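Local coordinates for single-stranded DNA-binding protein (PDB 2FXQ) that binds single-stranded DNA and probably brings partner proteins to it during DNA replication, recombination and repair, at residues Gly25-Leu30 against Arg57-Gln62; Ile76-Arg81 against Glu102-Leu107; Gly149-Arg154 against Leu182-Ser187; Leu157-Arg162 against His172-Gln177; Arg200-Ser205 against Arg218-Arg223. All blocks are in the same frame, centred on the assembly; numbering follows the deposited sequence.

Interaction 1: Gly25-Leu30 against Arg57-Gln62; sequences GGLAIL and RLLGRQ
Ile29 and Leu59 sit opposite each other as a non-hydrogen-bonded antiparallel pair, and their side chains rise alongside one another from the same face of the sheet. The projecting bump is Leu59 CD2, pressed to 3.5 Å from Ile29 CG1, tighter than aliphatic carbons usually come. Chi1 of -66° puts CG1 anti to the carbonyl carbon, on this flank, while the second branch, CG2, leans over one face of the Arg57 guanidinium, 3.7 Å from Arg57 NE. The two branches of the isoleucine thus meet two different neighbours, a leucine methyl and an arginine head. The bend of the arginine chain at chi3 (-78°) helps place that head, and its NE also forms a salt bridge with Asp31. These segments form the open end of the hairpin of strands 28-41 and 47-59, away from its turn, in the first OB-fold domain, just where Gly60 takes the N-cap position before helix 61-66. Gly60 has no side chain, and Leu27 fills the dip that results: CD1 comes down on Gly60 CA at 3.6 Å, and CD2 touches Leu59 CD2 with the two leucines nearly perpendicular. Gly60 N is bonded to Ala28 O at 2.8 Å. On the other face Leu30 and Leu58, a hydrogen-bonded pair, point the same way with their CD2 methyls 4.1 Å apart. Helix 61-66 fits against them, Ala63 meeting Leu30 and Trp66 meeting Leu58.

Interaction 2: Ile76-Arg81 against Glu102-Leu107; sequences IFVEGR and EFIDPL
Glu79 lies stretched along the ring of Phe103, and every step of its side chain meets that ring. Glu79 CB is 3.8 Å from Phe103 CZ, CG comes to 3.7 Å of the same CZ, and CD to 3.6 Å. At the tip, Glu79 OE2 is 3.6 Å from Phe103 CZ and takes a hydrogen bond from Gln7 NE2 of the second subunit. Carboxylate and ring are inclined at 43°. Phe103 can lie here because its chi1 of 61° holds the ring between its own backbone N and carbonyl carbon. Farther along the same face, Phe103 CE1 approaches Phe77 CE2 obliquely at 4.0 Å, and Asp105 OD1 stands at the edge of the Phe77 ring, the two planes only 7° apart.

The backbones pair antiparallel, but Glu102 and Phe103 both face Glu79 in a classic beta bulge. Glu79 O accepts from Glu102 N at 2.7 Å and from Phe103 N at 3.3 Å. Beyond the bulge Arg81 and Glu102 form a salt bridge of poor geometry, too short to be trusted in detail. On the reverse face the side chains that meet are apolar: Ile76, Val78, Ile104 and Pro106 mesh there, with Leu34 and Trp66 nearby.

Burial beside an aromatic ring would tend to raise the cost of a charge on Glu79, while the amide N-H from the other chain probably offsets part of it; that same bond ties the strand pair to the dimer interface.

Interaction 3: Gly149-Arg154 against Leu182-Ser187; sequences GTAVVR and LAEWAS
Ala183 and Val152 mark the closest approach of strand to helix. The apolar packing centres on the Ala183 methyl, which pushes into the strand backbone: Ala183 CB lies 3.7 Å from Val152 CA and 4.0 Å from Ala151 CB. Val153 reaches back from the strand with one branch. Chi1 of 72° tucks its CG1 between the backbone N and carbonyl carbon, from where CG1 meets Ala183 CA at 3.8 Å and Ala186 CB at 3.9 Å. With alanines on the facing side of the helix, the two axes come within 6.9 Å of each other at 54°.

Polar groups take part only at the margin, and no hydrogen bond joins the two segments. Glu184 bends at chi2 to bring OE1 to 3.8 Å from Ala151 CB, while that oxygen is hydrogen-bonded to Tyr145 OH. Within the segment 182-187, Ser187 OG donates to Glu184 O at 2.7 Å.

The strand is also bonded through its backbone to Ala178 and Arg180, where strand 171-179 runs into helix 180-186. A short helix between the third and fourth barrel strands, packed against the barrel, is a common feature of the OB fold, here that of the second SSB domain.

Interaction 4: Leu157-Arg162 against His172-Gln177; sequences LAVNER and HFLEVQ
Leu157 and Leu174 exchange a reciprocal pair of backbone hydrogen bonds, Leu174 N to Leu157 O at 2.7 Å and Leu157 N to Leu174 O at 2.8 Å. Two residues farther toward the loop, Val159 and His172 repeat the exchange: Val159 N reaches His172 O at 2.8 Å and His172 N reaches Val159 O at 2.8 Å, both nearly straight at 168°. Between these two hydrogen-bonded pairs lies the non-hydrogen-bonded pair of Ala158 and Phe173, whose alpha carbons add weaker contacts. Phe173 CA-H points to Leu157 O at 3.3 Å and Ala158 CA-H to His172 O at the same distance, so each of these carbonyls meets an N-H and a C-H from the facing strand.

This is the hairpin of strands 151-160 and 171-179 in the second OB-fold domain, with the strand axes 141° apart in direction. Its connecting loop is largely disordered: residues 163-169 are missing from the model, and the chain is poorly ordered from Glu161. Near the loop Asn160 OD1 is hydrogen-bonded to Thr171 OG1.

The side chains divide between two faces. On the more exposed one, Ala158 CB touches Phe173 CE2 at 3.9 Å, approaching the ring obliquely. On the buried face Val159 has CG1 anti to its backbone N (chi1 -179°), which leaves CG2 to meet Leu174 CD1 at 4.2 Å. Deeper in the barrel, Leu133 of strand 129-137 packs against Leu157, Leu174 and Val176, and Val197 of strand 194-207 against Leu157 and Val176.

Interaction 5: Arg200-Ser205 against Arg218-Arg223; sequences RLVNDS and RVEALR
Arg200 and Glu220 extend alongside each other from a hydrogen-bonded pair, and the arginine grips one carboxylate oxygen side-on with two nitrogens. Arg200 NE meets Glu220 OE2 at 2.8 Å from above the carboxylate plane, whereas Arg200 NH2 takes the syn lone pair of the same OE2 at 3.1 Å. The oxygen lies in the guanidinium plane, although the two flat groups are inclined at 40°. Chi1 of 57° starts the arginine chain between its own backbone N and carbonyl carbon, and it then runs straight to NE. Leu222 crosses this chain almost perpendicularly, Leu222 CD1 resting 4.0 Å from Arg200 CD.

Arg218 instead bends at chi2 and chi3. Arg218 CD lies against Asp204 CB at 3.6 Å, and Arg218 NH1 reaches Asp204 OD2 at 2.7 Å; the bond is bent and weak, with carboxylate and guanidinium planes 51° apart. On the same face Val202 CG1 comes to 3.8 Å of Glu220 OE2. On the opposite face Leu201 CD2 packs obliquely on Val219 CG2 at 3.8 Å.

Four backbone hydrogen bonds join the strands. Leu201 and Val219 turn toward Val131 of strand 129-137, while strand 213-225 also pairs in parallel with strand 171-179 through Gln177. Arg200 NH1 bonds Ala39 O, linking this hairpin to strand 28-41 of the first domain.

How the interactions relate
Interactions 1 and 2 belong to the first OB-fold domain, and interactions 3, 4 and 5 to the second. Interactions 2 and 3 are buried, whereas 1, 4 and 5 are partly open. In each domain the contacts touch: Gln62 OE1 accepts a hydrogen bond from Ile104 N between 1 and 2, and the backbone of Gln177 is hydrogen-bonded to Val219 and Ala221 between 4 and 5. Interactions 3 and 4 share strand 151-160, 4 nested within the loop closed by 3. The four strand pairings rest on backbone bonds, but the helix contact of 3 is apolar. Paired charges mark 2 and 5, which also reach the second subunit.

Interaction 1: Gly25-Leu30 against Arg57-Gln62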
# COMPACT_ATOMS: atom_id res chain seq x y z
N GLY A 25 -13.07 -0.71 32.51
CA GLY A 25 -14.09 -1.68 32.17
C GLY A 25 -13.55 -3.05 31.76
O GLY A 25 -14.34 -3.98 31.46
N GLY A 26 -12.21 -3.16 31.76
CA GLY A 26 -11.54 -4.43 31.52
C GLY A 26 -11.06 -4.62 30.07
O GLY A 26 -10.42 -5.64 29.77
N LEU A 27 -11.39 -3.71 29.16
CA LEU A 27 -10.95 -3.88 27.76
C LEU A 27 -9.43 -3.86 27.65
O LEU A 27 -8.80 -2.98 28.20
CB LEU A 27 -11.50 -2.78 26.89
CG LEU A 27 -11.29 -2.89 25.38
CD1 LEU A 27 -12.19 -4.00 24.77
CD2 LEU A 27 -11.64 -1.51 24.81
N ALA A 28 -8.87 -4.85 26.94
CA ALA A 28 -7.43 -4.96 26.81
C ALA A 28 -6.89 -3.89 25.90
O ALA A 28 -7.48 -3.63 24.86
CB ALA A 28 -7.08 -6.35 26.21
N ILE A 29 -5.73 -3.34 26.24
CA ILE A 29 -5.04 -2.31 25.45
C ILE A 29 -3.60 -2.80 25.34
O ILE A 29 -2.96 -3.08 26.39
CB ILE A 29 -5.04 -0.96 26.19
CG1 ILE A 29 -6.42 -0.39 26.32
CG2 ILE A 29 -4.31 0.14 25.38
CD1 ILE A 29 -6.47 0.70 27.42
N LEU A 30 -3.10 -2.90 24.10
CA LEU A 30 -1.69 -3.22 23.88
C LEU A 30 -1.11 -2.13 22.99
O LEU A 30 -1.48 -2.01 21.84
CB LEU A 30 -1.54 -4.59 23.21
CG LEU A 30 -0.07 -5.13 23.18
CD1 LEU A 30 0.41 -5.43 24.64
CD2 LEU A 30 0.00 -6.39 22.35
N ARG A 57 -1.88 1.31 18.53
CA ARG A 57 -2.70 0.75 19.60
C ARG A 57 -3.56 -0.43 19.12
O ARG A 57 -4.32 -0.28 18.14
CB ARG A 57 -3.64 1.84 20.10
CG ARG A 57 -4.62 1.35 21.18
CD ARG A 57 -5.21 2.52 21.96
NE ARG A 57 -4.21 2.97 22.94
CZ ARG A 57 -4.47 3.87 23.89
NH1 ARG A 57 -5.65 4.46 23.95
NH2 ARG A 57 -3.55 4.19 24.77
N LEU A 58 -3.44 -1.57 19.83
CA LEU A 58 -4.40 -2.66 19.71
C LEU A 58 -5.35 -2.62 20.83
O LEU A 58 -4.96 -2.44 22.03
CB LEU A 58 -3.68 -4.04 19.76
CG LEU A 58 -2.75 -4.41 18.58
CD1 LEU A 58 -1.71 -3.35 18.21
CD2 LEU A 58 -2.04 -5.75 18.90
N LEU A 59 -6.61 -2.78 20.49
CA LEU A 59 -7.65 -2.84 21.54
C LEU A 59 -8.45 -4.09 21.48
O LEU A 59 -8.76 -4.53 20.38
CB LEU A 59 -8.64 -1.71 21.31
CG LEU A 59 -8.39 -0.29 21.77
CD1 LEU A 59 -9.71 0.52 21.56
CD2 LEU A 59 -8.04 -0.23 23.25
N GLY A 60 -8.88 -4.64 22.63
CA GLY A 60 -9.82 -5.74 22.63
C GLY A 60 -9.12 -7.03 22.15
O GLY A 60 -8.04 -7.36 22.59
N ARG A 61 -9.75 -7.74 21.22
CA ARG A 61 -9.32 -9.11 20.88
C ARG A 61 -7.87 -9.21 20.35
O ARG A 61 -7.15 -10.14 20.74
CB ARG A 61 -10.25 -9.68 19.82
CG ARG A 61 -10.27 -11.17 19.77
CD ARG A 61 -10.95 -11.69 18.49
NE ARG A 61 -12.36 -11.33 18.41
CZ ARG A 61 -13.39 -12.13 18.73
NH1 ARG A 61 -13.20 -13.37 19.17
NH2 ARG A 61 -14.64 -11.67 18.61
N GLN A 62 -7.46 -8.28 19.49
CA GLN A 62 -6.04 -8.26 19.04
C GLN A 62 -5.09 -8.03 20.20
O GLN A 62 -4.02 -8.58 20.24
CB GLN A 62 -5.78 -7.20 17.99
CG GLN A 62 -6.28 -7.56 16.54
CD GLN A 62 -5.40 -8.62 15.79
OE1 GLN A 62 -4.16 -8.49 15.66
NE2 GLN A 62 -6.05 -9.65 15.27

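Interaction 2: Ile76-Arg81 against Glu102-Leu107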
# COMPACT_ATOMS: atom_id res chain seq x y z
N ILE A 76 7.18 -5.91 13.13
CA ILE A 76 5.74 -6.10 13.18
C ILE A 76 5.15 -5.48 11.91
O ILE A 76 5.47 -4.36 11.53
CB ILE A 76 5.11 -5.39 14.43
CG1 ILE A 76 5.82 -5.73 15.76
CG2 ILE A 76 3.63 -5.63 14.50
CD1 ILE A 76 5.63 -7.21 16.27
N PHE A 77 4.24 -6.21 11.29
CA PHE A 77 3.44 -5.68 10.19
C PHE A 77 2.08 -5.26 10.76
O PHE A 77 1.46 -5.97 11.54
CB PHE A 77 3.26 -6.81 9.12
CG PHE A 77 2.28 -6.47 8.04
CD1 PHE A 77 2.56 -5.47 7.18
CD2 PHE A 77 1.09 -7.17 7.89
CE1 PHE A 77 1.65 -5.12 6.13
CE2 PHE A 77 0.17 -6.86 6.84
CZ PHE A 77 0.48 -5.85 5.95
N VAL A 78 1.61 -4.06 10.41
CA VAL A 78 0.38 -3.51 10.96
C VAL A 78 -0.49 -3.05 9.80
O VAL A 78 0.03 -2.45 8.87
CB VAL A 78 0.75 -2.20 11.78
CG1 VAL A 78 -0.50 -1.57 12.32
CG2 VAL A 78 1.76 -2.54 12.87
N GLU A 79 -1.78 -3.33 9.85
CA GLU A 79 -2.73 -2.56 9.06
C GLU A 79 -3.74 -1.91 10.00
O GLU A 79 -4.20 -2.52 10.97
CB GLU A 79 -3.48 -3.46 8.04
CG GLU A 79 -2.55 -4.03 6.96
CD GLU A 79 -3.29 -4.65 5.77
OE1 GLU A 79 -2.60 -5.07 4.78
OE2 GLU A 79 -4.53 -4.61 5.78
N GLY A 80 -4.09 -0.67 9.71
CA GLY A 80 -5.02 -0.01 10.61
C GLY A 80 -5.49 1.29 10.01
O GLY A 80 -5.56 1.43 8.78
N ARG A 81 -5.82 2.22 10.90
CA ARG A 81 -6.36 3.51 10.50
C ARG A 81 -5.74 4.58 11.42
O ARG A 81 -5.32 4.28 12.54
CB ARG A 81 -7.91 3.49 10.53
CG ARG A 81 -8.53 3.22 11.91
CD ARG A 81 -10.07 3.17 11.85
NE ARG A 81 -10.68 3.20 13.18
CZ ARG A 81 -10.86 2.14 13.98
NH1 ARG A 81 -10.47 0.94 13.61
NH2 ARG A 81 -11.42 2.31 15.18
N GLU A 102 -6.03 -2.56 13.01
CA GLU A 102 -7.09 -3.49 12.65
C GLU A 102 -6.55 -4.88 12.98
O GLU A 102 -7.24 -5.70 13.63
CB GLU A 102 -7.45 -3.32 11.15
CG GLU A 102 -8.80 -2.62 10.88
CD GLU A 102 -8.83 -1.08 11.08
OE1 GLU A 102 -9.05 -0.63 12.25
OE2 GLU A 102 -8.65 -0.29 10.09
N PHE A 103 -5.30 -5.15 12.63
CA PHE A 103 -4.64 -6.41 13.09
C PHE A 103 -3.16 -6.19 12.92
O PHE A 103 -2.73 -5.24 12.24
CB PHE A 103 -5.03 -7.64 12.23
CG PHE A 103 -4.63 -7.51 10.76
CD1 PHE A 103 -3.39 -7.98 10.32
CD2 PHE A 103 -5.49 -6.94 9.85
CE1 PHE A 103 -3.01 -7.81 9.04
CE2 PHE A 103 -5.15 -6.84 8.52
CZ PHE A 103 -3.91 -7.25 8.11
N ILE A 104 -2.39 -7.06 13.55
CA ILE A 104 -0.95 -7.08 13.31
C ILE A 104 -0.51 -8.51 12.98
O ILE A 104 -1.25 -9.47 13.27
CB ILE A 104 -0.13 -6.55 14.55
CG1 ILE A 104 -0.28 -7.53 15.77
CG2 ILE A 104 -0.54 -5.10 14.90
CD1 ILE A 104 0.74 -7.28 16.80
N ASP A 105 0.68 -8.64 12.39
CA ASP A 105 1.31 -9.96 12.19
C ASP A 105 2.76 -9.75 12.55
O ASP A 105 3.51 -9.09 11.81
CB ASP A 105 1.20 -10.38 10.72
CG ASP A 105 -0.20 -10.80 10.32
OD1 ASP A 105 -0.78 -10.17 9.40
OD2 ASP A 105 -0.79 -11.78 10.82
N PRO A 106 3.19 -10.22 13.71
CA PRO A 106 4.58 -10.19 14.08
C PRO A 106 5.42 -10.99 13.09
O PRO A 106 4.93 -12.01 12.57
CB PRO A 106 4.57 -10.89 15.46
CG PRO A 106 3.20 -10.75 15.93
CD PRO A 106 2.33 -10.84 14.76
N LEU A 107 6.66 -10.61 12.86
CA LEU A 107 7.45 -11.19 11.81
C LEU A 107 8.71 -11.73 12.46
O LEU A 107 9.06 -11.27 13.56
CB LEU A 107 7.87 -10.16 10.78
CG LEU A 107 6.66 -9.39 10.22
CD1 LEU A 107 7.13 -8.24 9.26
CD2 LEU A 107 5.81 -10.40 9.38

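Interaction 3: Gly149-Arg154 against Leu182-Ser187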
# COMPACT_ATOMS: atom_id res chain seq x y z
N GLY A 149 13.11 28.43 -0.16
CA GLY A 149 12.21 28.51 -1.30
C GLY A 149 11.62 27.20 -1.79
O GLY A 149 11.25 27.06 -2.94
N THR A 150 11.55 26.19 -0.93
CA THR A 150 10.79 24.99 -1.32
C THR A 150 9.31 25.23 -1.03
O THR A 150 8.99 25.59 0.09
CB THR A 150 11.21 23.84 -0.40
OG1 THR A 150 12.62 23.75 -0.43
CG2 THR A 150 10.65 22.45 -0.92
N ALA A 151 8.43 24.93 -1.98
CA ALA A 151 6.99 25.02 -1.79
C ALA A 151 6.51 23.97 -0.81
O ALA A 151 6.93 22.80 -0.83
CB ALA A 151 6.21 24.86 -3.12
N VAL A 152 5.59 24.38 0.06
CA VAL A 152 5.05 23.45 1.05
C VAL A 152 3.63 23.90 1.35
O VAL A 152 3.35 25.10 1.47
CB VAL A 152 5.96 23.39 2.31
CG1 VAL A 152 6.16 24.74 2.95
CG2 VAL A 152 5.44 22.35 3.38
N VAL A 153 2.75 22.94 1.56
CA VAL A 153 1.38 23.25 1.89
C VAL A 153 0.86 22.32 3.00
O VAL A 153 1.21 21.14 3.03
CB VAL A 153 0.47 23.14 0.63
CG1 VAL A 153 0.27 21.70 0.18
CG2 VAL A 153 -0.86 23.84 0.90
N ARG A 154 -0.01 22.82 3.85
CA ARG A 154 -0.68 21.97 4.84
C ARG A 154 -2.12 21.86 4.40
O ARG A 154 -2.77 22.87 4.07
CB ARG A 154 -0.61 22.66 6.22
CG ARG A 154 -1.36 21.93 7.37
CD ARG A 154 -1.25 22.62 8.83
NE ARG A 154 -0.82 24.03 8.76
CZ ARG A 154 -1.61 25.06 8.40
NH1 ARG A 154 -2.89 24.88 8.09
NH2 ARG A 154 -1.11 26.30 8.34
N LEU A 182 3.95 18.93 -5.78
CA LEU A 182 2.65 18.54 -5.28
C LEU A 182 2.03 19.64 -4.43
O LEU A 182 0.82 19.80 -4.45
CB LEU A 182 2.81 17.27 -4.40
CG LEU A 182 2.80 15.89 -5.05
CD1 LEU A 182 2.81 14.92 -3.83
CD2 LEU A 182 1.50 15.75 -5.88
N ALA A 183 2.87 20.39 -3.70
CA ALA A 183 2.36 21.58 -2.94
C ALA A 183 1.81 22.64 -3.93
O ALA A 183 0.72 23.21 -3.73
CB ALA A 183 3.44 22.19 -2.06
N GLU A 184 2.55 22.87 -5.01
CA GLU A 184 2.11 23.88 -6.00
C GLU A 184 0.82 23.46 -6.65
O GLU A 184 -0.08 24.27 -6.83
CB GLU A 184 3.14 24.07 -7.08
CG GLU A 184 3.70 25.47 -7.06
CD GLU A 184 5.18 25.40 -6.94
OE1 GLU A 184 5.79 26.40 -6.54
OE2 GLU A 184 5.69 24.30 -7.22
N TRP A 185 0.73 22.20 -7.01
CA TRP A 185 -0.53 21.67 -7.55
C TRP A 185 -1.67 21.74 -6.52
O TRP A 185 -2.78 22.15 -6.85
CB TRP A 185 -0.31 20.21 -7.98
CG TRP A 185 -1.53 19.56 -8.48
CD1 TRP A 185 -2.00 19.55 -9.80
CD2 TRP A 185 -2.49 18.81 -7.71
NE1 TRP A 185 -3.18 18.83 -9.85
CE2 TRP A 185 -3.50 18.37 -8.60
CE3 TRP A 185 -2.58 18.46 -6.35
CZ2 TRP A 185 -4.60 17.62 -8.17
CZ3 TRP A 185 -3.65 17.78 -5.92
CH2 TRP A 185 -4.66 17.31 -6.84
N ALA A 186 -1.41 21.33 -5.27
CA ALA A 186 -2.45 21.32 -4.22
C ALA A 186 -2.98 22.72 -3.92
O ALA A 186 -4.13 22.90 -3.48
CB ALA A 186 -1.90 20.65 -2.94
N SER A 187 -2.15 23.72 -4.21
CA SER A 187 -2.59 25.11 -4.00
C SER A 187 -3.82 25.51 -4.86
O SER A 187 -4.47 26.50 -4.54
CB SER A 187 -1.43 26.10 -4.22
OG SER A 187 -1.22 26.34 -5.61

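Interaction 4: Leu157-Arg162 against His172-Gln177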
# COMPACT_ATOMS: atom_id res chain seq x y z
N LEU A 157 -8.00 17.65 6.07
CA LEU A 157 -8.90 16.73 5.41
C LEU A 157 -9.91 16.16 6.40
O LEU A 157 -9.51 15.66 7.49
CB LEU A 157 -8.11 15.53 4.84
CG LEU A 157 -7.78 15.12 3.41
CD1 LEU A 157 -7.61 13.54 3.30
CD2 LEU A 157 -8.75 15.71 2.37
N ALA A 158 -11.18 16.20 6.00
CA ALA A 158 -12.31 15.55 6.72
C ALA A 158 -12.55 14.21 6.01
O ALA A 158 -12.87 14.20 4.80
CB ALA A 158 -13.56 16.42 6.59
N VAL A 159 -12.40 13.12 6.74
CA VAL A 159 -12.63 11.76 6.22
C VAL A 159 -13.89 11.17 6.96
O VAL A 159 -13.90 11.09 8.20
CB VAL A 159 -11.39 10.92 6.46
CG1 VAL A 159 -11.56 9.46 5.90
CG2 VAL A 159 -10.13 11.63 5.90
N ASN A 160 -14.94 10.81 6.22
CA ASN A 160 -16.07 10.09 6.79
C ASN A 160 -15.81 8.58 6.69
O ASN A 160 -15.83 8.01 5.61
CB ASN A 160 -17.39 10.47 6.08
CG ASN A 160 -17.66 11.97 6.11
OD1 ASN A 160 -17.47 12.64 7.12
ND2 ASN A 160 -18.12 12.50 4.97
N GLU A 161 -15.59 7.95 7.84
CA GLU A 161 -15.05 6.58 7.97
C GLU A 161 -14.91 5.65 6.74
O GLU A 161 -15.92 5.33 6.07
N ARG A 162 -13.68 5.19 6.49
CA ARG A 162 -13.41 4.17 5.45
C ARG A 162 -12.30 3.18 5.83
O ARG A 162 -11.16 3.24 5.33
N HIS A 172 -13.68 12.25 10.78
CA HIS A 172 -12.34 12.43 11.33
C HIS A 172 -11.63 13.59 10.61
O HIS A 172 -11.78 13.73 9.40
CB HIS A 172 -11.50 11.20 11.06
CG HIS A 172 -11.60 10.13 12.09
ND1 HIS A 172 -12.80 9.75 12.66
CD2 HIS A 172 -10.65 9.33 12.64
CE1 HIS A 172 -12.58 8.79 13.53
NE2 HIS A 172 -11.29 8.51 13.53
N PHE A 173 -10.83 14.36 11.34
CA PHE A 173 -10.06 15.44 10.76
C PHE A 173 -8.53 15.18 10.80
O PHE A 173 -7.94 14.98 11.87
CB PHE A 173 -10.49 16.78 11.39
CG PHE A 173 -11.98 17.00 11.32
CD1 PHE A 173 -12.83 16.45 12.31
CD2 PHE A 173 -12.56 17.67 10.25
CE1 PHE A 173 -14.24 16.62 12.25
CE2 PHE A 173 -13.98 17.86 10.19
CZ PHE A 173 -14.81 17.32 11.19
N LEU A 174 -7.89 15.16 9.62
CA LEU A 174 -6.50 14.73 9.52
C LEU A 174 -5.68 15.79 8.72
O LEU A 174 -6.19 16.39 7.79
CB LEU A 174 -6.43 13.37 8.81
CG LEU A 174 -7.03 12.21 9.61
CD1 LEU A 174 -7.08 10.95 8.74
CD2 LEU A 174 -6.33 11.95 10.97
N GLU A 175 -4.45 16.06 9.13
CA GLU A 175 -3.64 17.12 8.48
C GLU A 175 -2.68 16.39 7.51
O GLU A 175 -2.17 15.30 7.84
CB GLU A 175 -2.86 17.94 9.51
CG GLU A 175 -3.72 18.77 10.46
CD GLU A 175 -4.58 19.80 9.74
OE1 GLU A 175 -5.70 20.15 10.24
OE2 GLU A 175 -4.14 20.26 8.66
N VAL A 176 -2.48 16.94 6.32
CA VAL A 176 -1.55 16.33 5.35
C VAL A 176 -0.59 17.42 4.90
O VAL A 176 -1.00 18.57 4.70
CB VAL A 176 -2.36 15.79 4.15
CG1 VAL A 176 -1.45 15.26 2.99
CG2 VAL A 176 -3.25 14.62 4.61
N GLN A 177 0.68 17.08 4.71
CA GLN A 177 1.64 18.09 4.24
C GLN A 177 2.13 17.61 2.89
O GLN A 177 2.34 16.40 2.68
CB GLN A 177 2.80 18.17 5.26
CG GLN A 177 3.77 19.28 4.97
CD GLN A 177 4.80 19.44 6.08
OE1 GLN A 177 4.96 20.53 6.63
NE2 GLN A 177 5.47 18.35 6.42

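Interaction 5: Arg200-Ser205 against Arg218-Arg223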
# COMPACT_ATOMS: atom_id res chain seq x y z
N ARG A 200 2.78 8.83 3.57
CA ARG A 200 3.47 8.05 4.58
C ARG A 200 3.37 8.84 5.87
O ARG A 200 3.17 10.06 5.84
CB ARG A 200 4.93 7.83 4.17
CG ARG A 200 5.75 9.08 3.91
CD ARG A 200 7.19 8.66 3.53
NE ARG A 200 7.97 9.83 3.20
CZ ARG A 200 9.23 9.79 2.77
NH1 ARG A 200 9.88 8.63 2.65
NH2 ARG A 200 9.87 10.90 2.52
N LEU A 201 3.62 8.17 6.98
CA LEU A 201 3.47 8.83 8.28
C LEU A 201 4.82 9.33 8.72
O LEU A 201 5.81 8.58 8.65
CB LEU A 201 3.02 7.76 9.27
CG LEU A 201 1.60 7.78 9.78
CD1 LEU A 201 1.57 7.12 11.22
CD2 LEU A 201 0.98 9.16 9.89
N VAL A 202 4.93 10.62 9.04
CA VAL A 202 6.25 11.15 9.40
C VAL A 202 6.15 11.85 10.75
O VAL A 202 5.08 12.11 11.25
CB VAL A 202 6.80 12.17 8.32
CG1 VAL A 202 6.99 11.49 6.92
CG2 VAL A 202 5.84 13.32 8.19
N ASN A 203 7.31 12.23 11.29
CA ASN A 203 7.32 12.95 12.54
C ASN A 203 7.84 14.34 12.24
O ASN A 203 8.91 14.50 11.68
CB ASN A 203 8.28 12.31 13.54
CG ASN A 203 7.87 10.91 13.96
OD1 ASN A 203 8.57 9.99 13.67
ND2 ASN A 203 6.75 10.76 14.70
N ASP A 204 7.05 15.34 12.55
CA ASP A 204 7.46 16.75 12.34
C ASP A 204 7.90 17.39 13.66
O ASP A 204 7.41 17.00 14.72
CB ASP A 204 6.30 17.54 11.76
CG ASP A 204 6.76 18.86 11.15
OD1 ASP A 204 8.00 19.09 11.04
OD2 ASP A 204 5.94 19.73 10.75
N SER A 205 8.83 18.35 13.57
CA SER A 205 9.45 19.04 14.72
C SER A 205 8.83 20.41 14.85
O SER A 205 8.60 21.09 13.83
CB SER A 205 10.93 19.32 14.40
OG SER A 205 11.81 18.55 15.20
N ARG A 218 2.46 13.45 11.39
CA ARG A 218 1.54 13.85 10.35
C ARG A 218 1.73 12.96 9.10
O ARG A 218 2.68 12.17 9.00
CB ARG A 218 1.75 15.28 9.85
CG ARG A 218 2.22 16.33 10.83
CD ARG A 218 3.15 17.31 10.13
NE ARG A 218 2.44 18.18 9.21
CZ ARG A 218 2.56 19.51 9.19
NH1 ARG A 218 3.38 20.13 10.04
NH2 ARG A 218 1.87 20.24 8.30
N VAL A 219 0.85 13.18 8.15
CA VAL A 219 0.90 12.43 6.89
C VAL A 219 1.64 13.33 5.91
O VAL A 219 1.25 14.50 5.75
CB VAL A 219 -0.52 12.09 6.37
CG1 VAL A 219 -0.47 11.55 4.91
CG2 VAL A 219 -1.23 11.11 7.42
N GLU A 220 2.64 12.76 5.24
CA GLU A 220 3.26 13.47 4.13
C GLU A 220 2.66 12.87 2.85
O GLU A 220 2.70 11.62 2.65
CB GLU A 220 4.79 13.31 4.18
CG GLU A 220 5.41 13.92 2.91
CD GLU A 220 6.84 13.51 2.63
OE1 GLU A 220 7.43 14.14 1.69
OE2 GLU A 220 7.36 12.59 3.30
N ALA A 221 2.05 13.71 1.98
CA ALA A 221 1.58 13.25 0.66
C ALA A 221 2.71 12.91 -0.29
O ALA A 221 3.69 13.66 -0.39
CB ALA A 221 0.69 14.30 0.01
N LEU A 222 2.64 11.74 -0.94
CA LEU A 222 3.58 11.39 -1.98
C LEU A 222 2.87 11.41 -3.35
O LEU A 222 3.52 11.62 -4.37
CB LEU A 222 4.19 10.03 -1.71
CG LEU A 222 4.97 10.01 -0.38
CD1 LEU A 222 5.49 8.58 -0.13
CD2 LEU A 222 6.17 11.02 -0.37
N ARG A 223 1.56 11.21 -3.36
CA ARG A 223 0.78 11.37 -4.58
C ARG A 223 -0.54 12.00 -4.13
O ARG A 223 -1.03 11.72 -3.04
CB ARG A 223 0.43 10.00 -5.16
CG ARG A 223 -0.29 10.13 -6.50
CD ARG A 223 -0.15 8.90 -7.42
NE ARG A 223 -0.97 9.05 -8.62
CZ ARG A 223 -0.96 8.20 -9.67
NH1 ARG A 223 -0.17 7.15 -9.73
NH2 ARG A 223 -1.75 8.41 -10.68